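Local coordinates for spindle assembly abnormal protein 6 (Caenorhabditis elegans, PDB 3PYI), which serves as the central scaffolding component of centrioles, ensuring their nine-fold symmetry, and is required for centrosome biogenesis and duplication, at residues Ser17-Leu22 with Asn136-Ala141; Glu52-Ile57 with Ser68-Asn73. The protein carries 1 engineered substitution. All blocks are in the same frame, centred on the assembly; numbering follows the deposited sequence.

Contact 1 of 2, residues Ser17-Leu22 with Asn136-Ala141; sequences SLLQPL and NIILDA
Leu18 lays its CD1 methyl between Ile137 and Leu139 on the tight, inward face of this parallel strand pair. CD1 stands 3.8 Å from Ile137 CG2 and 3.9 Å from Leu139 CG. The leucine can reach both because its CG is turned away from the backbone N (chi1 173°) and lies beside the carbonyl carbon. Phe65 packs on the same three buried residues, a setting that suits branched aliphatic side chains. Strands 7-23 and 133-139 are the first and last across the seven-stranded mixed sheet of the SAS-6 N-terminal domain, the globular part that links coiled-coil dimers into the centriole's inner ring, and their pairing joins the sheet's two ends. Leu19 straddles Ile137 and Leu139 in the usual parallel way: its N donates to Ile137 O at 2.8 Å, while its O accepts from Leu139 N, also at 2.8 Å. Ile137 N adds a nearly straight bond (168°) to Ser17 O. The opposite face, with Ser17, Leu19, Asn136 and Ile138, is looser and partly open to solvent; there Leu19 CD1 comes no nearer than 4.2 Å to Ile138 CG1. Beyond the last bond Pro21, which has no N-H to offer, rests its ring carbon CG 3.7 Å from Ala141 CB.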
ATOM      1  N   SER A  17      -7.670   4.531  15.662  1.00 28.37           N
ATOM      2  CA  SER A  17      -7.238   3.431  16.502  1.00 36.18           C
ATOM      3  C   SER A  17      -5.925   3.865  17.103  1.00 31.02           C
ATOM      4  O   SER A  17      -5.033   4.336  16.392  1.00 27.83           O
ATOM      5  CB  SER A  17      -7.067   2.138  15.698  1.00 30.34           C
ATOM      6  OG  SER A  17      -8.325   1.564  15.417  1.00 44.10           O
ATOM      7  N   LEU A  18      -5.821   3.751  18.419  1.00 28.16           N
ATOM      8  CA  LEU A  18      -4.606   4.126  19.116  1.00 30.54           C
ATOM      9  C   LEU A  18      -3.915   2.858  19.570  1.00 39.93           C
ATOM     10  O   LEU A  18      -4.520   2.027  20.244  1.00 44.77           O
ATOM     11  CB  LEU A  18      -4.938   4.993  20.325  1.00 36.65           C
ATOM     12  CG  LEU A  18      -3.767   5.316  21.250  1.00 37.97           C
ATOM     13  CD1 LEU A  18      -2.781   6.236  20.548  1.00 33.07           C
ATOM     14  CD2 LEU A  18      -4.278   5.956  22.537  1.00 42.28           C
ATOM     15  N   LEU A  19      -2.656   2.688  19.185  1.00 28.07           N
ATOM     16  CA  LEU A  19      -1.911   1.519  19.614  1.00 39.66           C
ATOM     17  C   LEU A  19      -0.757   1.988  20.475  1.00 41.35           C
ATOM     18  O   LEU A  19      -0.113   2.977  20.162  1.00 33.80           O
ATOM     19  CB  LEU A  19      -1.384   0.719  18.421  1.00 36.46           C
ATOM     20  CG  LEU A  19      -2.295   0.581  17.200  1.00 55.29           C
ATOM     21  CD1 LEU A  19      -1.649  -0.327  16.151  1.00 66.92           C
ATOM     22  CD2 LEU A  19      -3.658   0.067  17.595  1.00 55.45           C
ATOM     23  N   GLN A  20      -0.506   1.295  21.579  1.00 35.82           N
ATOM     24  CA  GLN A  20       0.613   1.653  22.437  1.00 45.57           C
ATOM     25  C   GLN A  20       1.122   0.438  23.185  1.00 45.48           C
ATOM     26  O   GLN A  20       0.385  -0.515  23.400  1.00 45.82           O
ATOM     27  CB  GLN A  20       0.224   2.764  23.416  1.00 50.96           C
ATOM     28  CG  GLN A  20      -0.900   2.389  24.360  1.00 58.95           C
ATOM     29  CD  GLN A  20      -1.353   3.545  25.234  1.00 68.81           C
ATOM     30  OE1 GLN A  20      -2.524   3.924  25.220  1.00 83.70           O
ATOM     31  NE2 GLN A  20      -0.426   4.107  26.002  1.00 54.22           N
ATOM     32  N   PRO A  21       2.402   0.461  23.564  1.00 49.34           N
ATOM     33  CA  PRO A  21       2.943  -0.656  24.340  1.00 47.99           C
ATOM     34  C   PRO A  21       2.240  -0.788  25.695  1.00 55.40           C
ATOM     35  O   PRO A  21       1.795   0.203  26.283  1.00 43.54           O
ATOM     36  CB  PRO A  21       4.412  -0.266  24.535  1.00 52.17           C
ATOM     37  CG  PRO A  21       4.707   0.688  23.393  1.00 60.83           C
ATOM     38  CD  PRO A  21       3.433   1.452  23.210  1.00 49.08           C
ATOM     39  N   LEU A  22       2.149  -2.014  26.188  1.00 43.18           N
ATOM     40  CA  LEU A  22       1.538  -2.259  27.495  1.00 54.80           C
ATOM     41  C   LEU A  22       2.186  -1.421  28.604  1.00 65.31           C
ATOM     42  O   LEU A  22       1.485  -0.860  29.448  1.00 64.86           O
ATOM     43  CB  LEU A  22       1.569  -3.750  27.836  1.00 58.59           C
ATOM     44  CG  LEU A  22       0.821  -4.649  26.847  1.00 66.57           C
ATOM     45  CD1 LEU A  22       0.981  -6.118  27.214  1.00 75.44           C
ATOM     46  CD2 LEU A  22      -0.652  -4.276  26.773  1.00 64.06           C
ATOM     47  N   ASN A 136      -4.664   5.313  12.097  1.00 26.54           N
ATOM     48  CA  ASN A 136      -3.974   4.633  13.176  0.61 28.19           C
ATOM     49  C   ASN A 136      -2.950   5.558  13.790  1.00 34.89           C
ATOM     50  O   ASN A 136      -2.225   6.271  13.101  1.00 31.27           O
ATOM     51  CB  ASN A 136      -3.289   3.346  12.709  0.61 28.96           C
ATOM     52  CG  ASN A 136      -4.208   2.145  12.747  0.61 27.68           C
ATOM     53  OD1 ASN A 136      -5.410   2.267  12.975  0.61 27.55           O
ATOM     54  ND2 ASN A 136      -3.643   0.971  12.504  0.61 32.30           N
ATOM     55  N   ILE A 137      -2.919   5.567  15.111  1.00 28.85           N
ATOM     56  CA  ILE A 137      -1.911   6.331  15.821  1.00 29.18           C
ATOM     57  C   ILE A 137      -1.124   5.389  16.699  1.00 32.30           C
ATOM     58  O   ILE A 137      -1.682   4.704  17.547  1.00 36.13           O
ATOM     59  CB  ILE A 137      -2.509   7.459  16.648  1.00 32.24           C
ATOM     60  CG1 ILE A 137      -3.088   8.524  15.708  1.00 37.70           C
ATOM     61  CG2 ILE A 137      -1.426   8.090  17.522  1.00 44.08           C
ATOM     62  CD1 ILE A 137      -3.876   9.595  16.419  1.00 55.31           C
ATOM     63  N   ILE A 138       0.179   5.335  16.489  1.00 32.90           N
ATOM     64  CA  ILE A 138       1.000   4.406  17.254  1.00 34.88           C
ATOM     65  C   ILE A 138       1.955   5.156  18.168  1.00 40.64           C
ATOM     66  O   ILE A 138       2.811   5.907  17.696  1.00 32.56           O
ATOM     67  CB  ILE A 138       1.804   3.486  16.322  1.00 39.59           C
ATOM     68  CG1 ILE A 138       0.883   2.910  15.238  1.00 43.24           C
ATOM     69  CG2 ILE A 138       2.476   2.384  17.135  1.00 32.58           C
ATOM     70  CD1 ILE A 138       1.608   2.158  14.138  1.00 58.71           C
ATOM     71  N   LEU A 139       1.804   4.958  19.478  1.00 34.18           N
ATOM     72  CA  LEU A 139       2.653   5.645  20.445  1.00 32.37           C
ATOM     73  C   LEU A 139       3.946   4.911  20.748  1.00 41.23           C
ATOM     74  O   LEU A 139       3.997   3.676  20.782  1.00 41.89           O
ATOM     75  CB  LEU A 139       1.934   5.864  21.771  1.00 33.19           C
ATOM     76  CG  LEU A 139       0.851   6.930  21.809  1.00 54.16           C
ATOM     77  CD1 LEU A 139       0.147   6.901  23.167  1.00 41.28           C
ATOM     78  CD2 LEU A 139       1.457   8.290  21.530  1.00 52.36           C
ATOM     79  N   ASP A 140       4.981   5.711  20.976  1.00 36.34           N
ATOM     80  CA  ASP A 140       6.216   5.281  21.611  1.00 43.92           C
ATOM     81  C   ASP A 140       5.848   4.776  23.001  1.00 51.51           C
ATOM     82  O   ASP A 140       4.840   5.209  23.564  1.00 44.88           O
ATOM     83  CB  ASP A 140       7.125   6.506  21.775  1.00 45.50           C
ATOM     84  CG  ASP A 140       8.572   6.199  21.504  1.00 68.27           C
ATOM     85  OD1 ASP A 140       8.936   5.005  21.515  1.00 96.06           O
ATOM     86  OD2 ASP A 140       9.345   7.152  21.275  1.00 76.40           O
ATOM     87  N   ALA A 141       6.665   3.896  23.576  1.00 44.17           N
ATOM     88  CA  ALA A 141       6.416   3.442  24.943  1.00 54.43           C
ATOM     89  C   ALA A 141       6.519   4.609  25.923  1.00 58.42           C
ATOM     90  O   ALA A 141       5.782   4.679  26.903  1.00 50.46           O
ATOM     91  CB  ALA A 141       7.378   2.326  25.333  1.00 58.37           C
TER

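Contact 2 of 2, residues Glu52-Ile57 with Ser68-Asn73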
ATOM      1  N   GLU A  52       5.407  25.791   5.081  1.00 28.90           N
ATOM      2  CA  GLU A  52       5.438  24.590   5.912  1.00 31.64           C
ATOM      3  C   GLU A  52       4.038  24.086   6.137  1.00 28.28           C
ATOM      4  O   GLU A  52       3.096  24.862   6.293  1.00 36.27           O
ATOM      5  CB  GLU A  52       6.048  24.877   7.287  1.00 38.19           C
ATOM      6  CG  GLU A  52       7.557  24.879   7.311  1.00 41.95           C
ATOM      7  CD  GLU A  52       8.110  25.315   8.654  1.00 47.04           C
ATOM      8  OE1 GLU A  52       7.357  25.925   9.452  1.00 42.30           O
ATOM      9  OE2 GLU A  52       9.304  25.057   8.908  1.00 52.75           O
ATOM     10  N   LEU A  53       3.918  22.768   6.182  1.00 27.21           N
ATOM     11  CA  LEU A  53       2.667  22.118   6.485  1.00 29.60           C
ATOM     12  C   LEU A  53       2.784  21.540   7.900  1.00 32.89           C
ATOM     13  O   LEU A  53       3.690  20.757   8.180  1.00 31.53           O
ATOM     14  CB  LEU A  53       2.460  20.992   5.476  1.00 33.27           C
ATOM     15  CG  LEU A  53       1.056  20.511   5.154  1.00 53.85           C
ATOM     16  CD1 LEU A  53       0.175  21.699   4.820  1.00 64.66           C
ATOM     17  CD2 LEU A  53       1.125  19.525   3.986  1.00 45.18           C
ATOM     18  N   LYS A  54       1.886  21.929   8.796  1.00 27.80           N
ATOM     19  CA  LYS A  54       1.962  21.450  10.178  1.00 27.39           C
ATOM     20  C   LYS A  54       0.814  20.503  10.518  1.00 29.62           C
ATOM     21  O   LYS A  54      -0.361  20.827  10.311  1.00 27.78           O
ATOM     22  CB  LYS A  54       1.996  22.616  11.179  1.00 25.61           C
ATOM     23  CG  LYS A  54       2.296  22.182  12.621  1.00 37.07           C
ATOM     24  CD  LYS A  54       2.445  23.374  13.558  1.00 48.82           C
ATOM     25  CE  LYS A  54       3.085  22.978  14.888  1.00 43.43           C
ATOM     26  NZ  LYS A  54       3.378  24.171  15.746  1.00 42.13           N
ATOM     27  N   PHE A  55       1.165  19.328  11.030  1.00 22.96           N
ATOM     28  CA  PHE A  55       0.170  18.379  11.543  1.00 23.83           C
ATOM     29  C   PHE A  55       0.244  18.326  13.070  1.00 30.53           C
ATOM     30  O   PHE A  55       1.335  18.161  13.629  1.00 31.74           O
ATOM     31  CB  PHE A  55       0.427  16.976  10.995  1.00 28.93           C
ATOM     32  CG  PHE A  55       0.192  16.850   9.532  1.00 32.49           C
ATOM     33  CD1 PHE A  55       1.118  17.347   8.621  1.00 33.82           C
ATOM     34  CD2 PHE A  55      -0.940  16.213   9.060  1.00 30.35           C
ATOM     35  CE1 PHE A  55       0.899  17.231   7.263  1.00 35.11           C
ATOM     36  CE2 PHE A  55      -1.163  16.088   7.702  1.00 30.76           C
ATOM     37  CZ  PHE A  55      -0.241  16.595   6.800  1.00 29.74           C
ATOM     38  N   GLU A  56      -0.910  18.472  13.731  1.00 26.08           N
ATOM     39  CA  GLU A  56      -0.993  18.444  15.193  1.00 31.49           C
ATOM     40  C   GLU A  56      -2.125  17.520  15.637  1.00 31.57           C
ATOM     41  O   GLU A  56      -3.256  17.628  15.147  1.00 30.99           O
ATOM     42  CB  GLU A  56      -1.255  19.849  15.776  1.00 28.89           C
ATOM     43  CG  GLU A  56      -0.296  20.940  15.338  1.00 45.32           C
ATOM     44  CD  GLU A  56      -0.679  22.308  15.910  1.00 64.65           C
ATOM     45  OE1 GLU A  56      -0.431  22.543  17.118  1.00 72.28           O
ATOM     46  OE2 GLU A  56      -1.233  23.144  15.153  1.00 49.11           O
ATOM     47  N   ILE A  57      -1.834  16.627  16.578  1.00 32.25           N
ATOM     48  CA  ILE A  57      -2.890  15.831  17.192  1.00 31.58           C
ATOM     49  C   ILE A  57      -2.925  16.004  18.704  1.00 34.24           C
ATOM     50  O   ILE A  57      -1.883  16.201  19.360  1.00 26.28           O
ATOM     51  CB  ILE A  57      -2.781  14.317  16.859  1.00 27.19           C
ATOM     52  CG1 ILE A  57      -1.463  13.747  17.379  1.00 34.05           C
ATOM     53  CG2 ILE A  57      -2.957  14.044  15.353  1.00 23.76           C
ATOM     54  CD1 ILE A  57      -1.359  12.247  17.188  1.00 43.43           C
ATOM     55  N   SER A  68       3.096  16.875  17.199  1.00 31.87           N
ATOM     56  CA  SER A  68       3.080  17.600  15.939  1.00 30.97           C
ATOM     57  C   SER A  68       4.298  17.293  15.088  1.00 25.12           C
ATOM     58  O   SER A  68       5.315  16.789  15.569  1.00 27.22           O
ATOM     59  CB  SER A  68       3.018  19.115  16.185  1.00 34.64           C
ATOM     60  OG  SER A  68       4.255  19.584  16.687  1.00 41.82           O
ATOM     61  N   GLU A  69       4.178  17.621  13.811  1.00 32.04           N
ATOM     62  CA  GLU A  69       5.303  17.607  12.893  1.00 33.11           C
ATOM     63  C   GLU A  69       5.072  18.685  11.858  1.00 29.19           C
ATOM     64  O   GLU A  69       3.927  18.979  11.483  1.00 29.57           O
ATOM     65  CB  GLU A  69       5.433  16.242  12.202  1.00 33.58           C
ATOM     66  CG  GLU A  69       6.491  16.182  11.079  1.00 39.18           C
ATOM     67  CD  GLU A  69       7.904  16.504  11.559  1.00 48.04           C
ATOM     68  OE1 GLU A  69       8.086  17.481  12.323  1.00 48.41           O
ATOM     69  OE2 GLU A  69       8.841  15.782  11.159  1.00 48.05           O
ATOM     70  N   THR A  70       6.158  19.299  11.411  1.00 29.26           N
ATOM     71  CA  THR A  70       6.063  20.250  10.320  0.62 30.40           C
ATOM     72  C   THR A  70       6.834  19.713   9.125  1.00 28.43           C
ATOM     73  O   THR A  70       7.987  19.282   9.240  1.00 30.44           O
ATOM     74  CB  THR A  70       6.586  21.657  10.696  0.62 37.70           C
ATOM     75  OG1 THR A  70       8.015  21.630  10.798  0.62 50.27           O
ATOM     76  CG2 THR A  70       5.980  22.123  12.014  0.62 32.44           C
ATOM     77  N   LEU A  71       6.167  19.711   7.979  1.00 27.09           N
ATOM     78  CA  LEU A  71       6.772  19.287   6.726  1.00 37.80           C
ATOM     79  C   LEU A  71       7.020  20.467   5.788  1.00 33.50           C
ATOM     80  O   LEU A  71       6.093  21.215   5.476  1.00 35.83           O
ATOM     81  CB  LEU A  71       5.828  18.344   6.000  1.00 30.09           C
ATOM     82  CG  LEU A  71       5.455  17.011   6.618  1.00 41.29           C
ATOM     83  CD1 LEU A  71       4.462  16.346   5.703  1.00 47.75           C
ATOM     84  CD2 LEU A  71       6.686  16.152   6.792  1.00 39.74           C
ATOM     85  N   ASN A  72       8.250  20.614   5.311  1.00 29.55           N
ATOM     86  CA  ASN A  72       8.490  21.532   4.196  1.00 33.38           C
ATOM     87  C   ASN A  72       8.593  20.731   2.893  1.00 34.14           C
ATOM     88  O   ASN A  72       8.463  19.501   2.894  1.00 33.78           O
ATOM     89  CB  ASN A  72       9.733  22.389   4.431  1.00 28.17           C
ATOM     90  CG  ASN A  72      11.003  21.574   4.454  1.00 46.50           C
ATOM     91  OD1 ASN A  72      11.000  20.379   4.158  1.00 43.47           O
ATOM     92  ND2 ASN A  72      12.106  22.221   4.798  1.00 65.13           N
ATOM     93  N   ASN A  73       8.818  21.416   1.781  1.00 37.08           N
ATOM     94  CA  ASN A  73       8.842  20.740   0.490  1.00 29.22           C
ATOM     95  C   ASN A  73       9.826  19.579   0.445  1.00 34.79           C
ATOM     96  O   ASN A  73       9.511  18.513  -0.081  1.00 41.51           O
ATOM     97  CB  ASN A  73       9.098  21.720  -0.654  1.00 39.47           C
ATOM     98  CG  ASN A  73       8.957  21.066  -2.015  1.00 52.73           C
ATOM     99  OD1 ASN A  73       7.850  20.730  -2.447  1.00 46.96           O
ATOM    100  ND2 ASN A  73      10.082  20.868  -2.694  1.00 44.27           N
TER
HETATM  101  O   HOH W   1       3.110  22.441  18.056  1.00 52.13           O
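Leu53 O takes the shortest bond of this antiparallel pair, 2.7 Å from Leu71 N, which approaches in the carbonyl plane. A CA-H...O contact from Thr70 CA, at 3.2 Å, adds a second, weaker hold on the same oxygen. Leu53 N returns a bond to Leu71 O, and Phe55 exchanges two with Glu69, so 52-57 and 68-73 are zipped as the arms of a beta hairpin, within the region known as PISA. On the face carrying Leu53, Phe55 and Leu71, the CE1 corner of the Phe55 ring meets Leu71 CD1 at 4.0 Å; Phe92 of helix 92-100 touches both Leu53 and Phe55, a place suited to large apolar groups. Glu69 starts on this face too, but its end leads away: OE1 accepts from Thr70 N at 2.8 Å, on the anti side and 34° out of the carboxylate plane, while OE2 forms a salt bridge with Lys75. The other face, with Lys54, Glu56, Ser68 and Thr70, is polar. Lys54, its CG opposite the backbone N (chi1 -171°) and its chain extended, carries NZ to a water 2.9 Å away, which also touches Ser68 OG weakly. Shortened to an alanine, this position is likely to lose the ammonium that holds the water bridging toward Ser68. Four backbone bonds thus fix the register whatever the side chains, which instead make the hairpin two-faced, apolar beneath Phe92 and hydrated beside Lys54.

Contacts 1 and 2 belong to one sheet, their centres about 20 Å apart, and each is partly buried, with an apolar face turned inward and a more open face behind it. Contact 2 joins sequence neighbours in a hairpin; contact 1 brings together strands more than a hundred residues apart, and the hairpin of contact 2 lies in the chain between them. Their inner faces meet where Ile137 CD1 packs 3.7 Å from Ile57 CD1, with Phe65 touching both isoleucines. Backbone bonds hold both pairs; the side chains differ. The open face of contact 2 has a weak water bridge from Lys54 to Ser68 and a Glu56-Lys6 salt bridge, whereas Leu19 and Ile138 put aliphatic groups on that of contact 1.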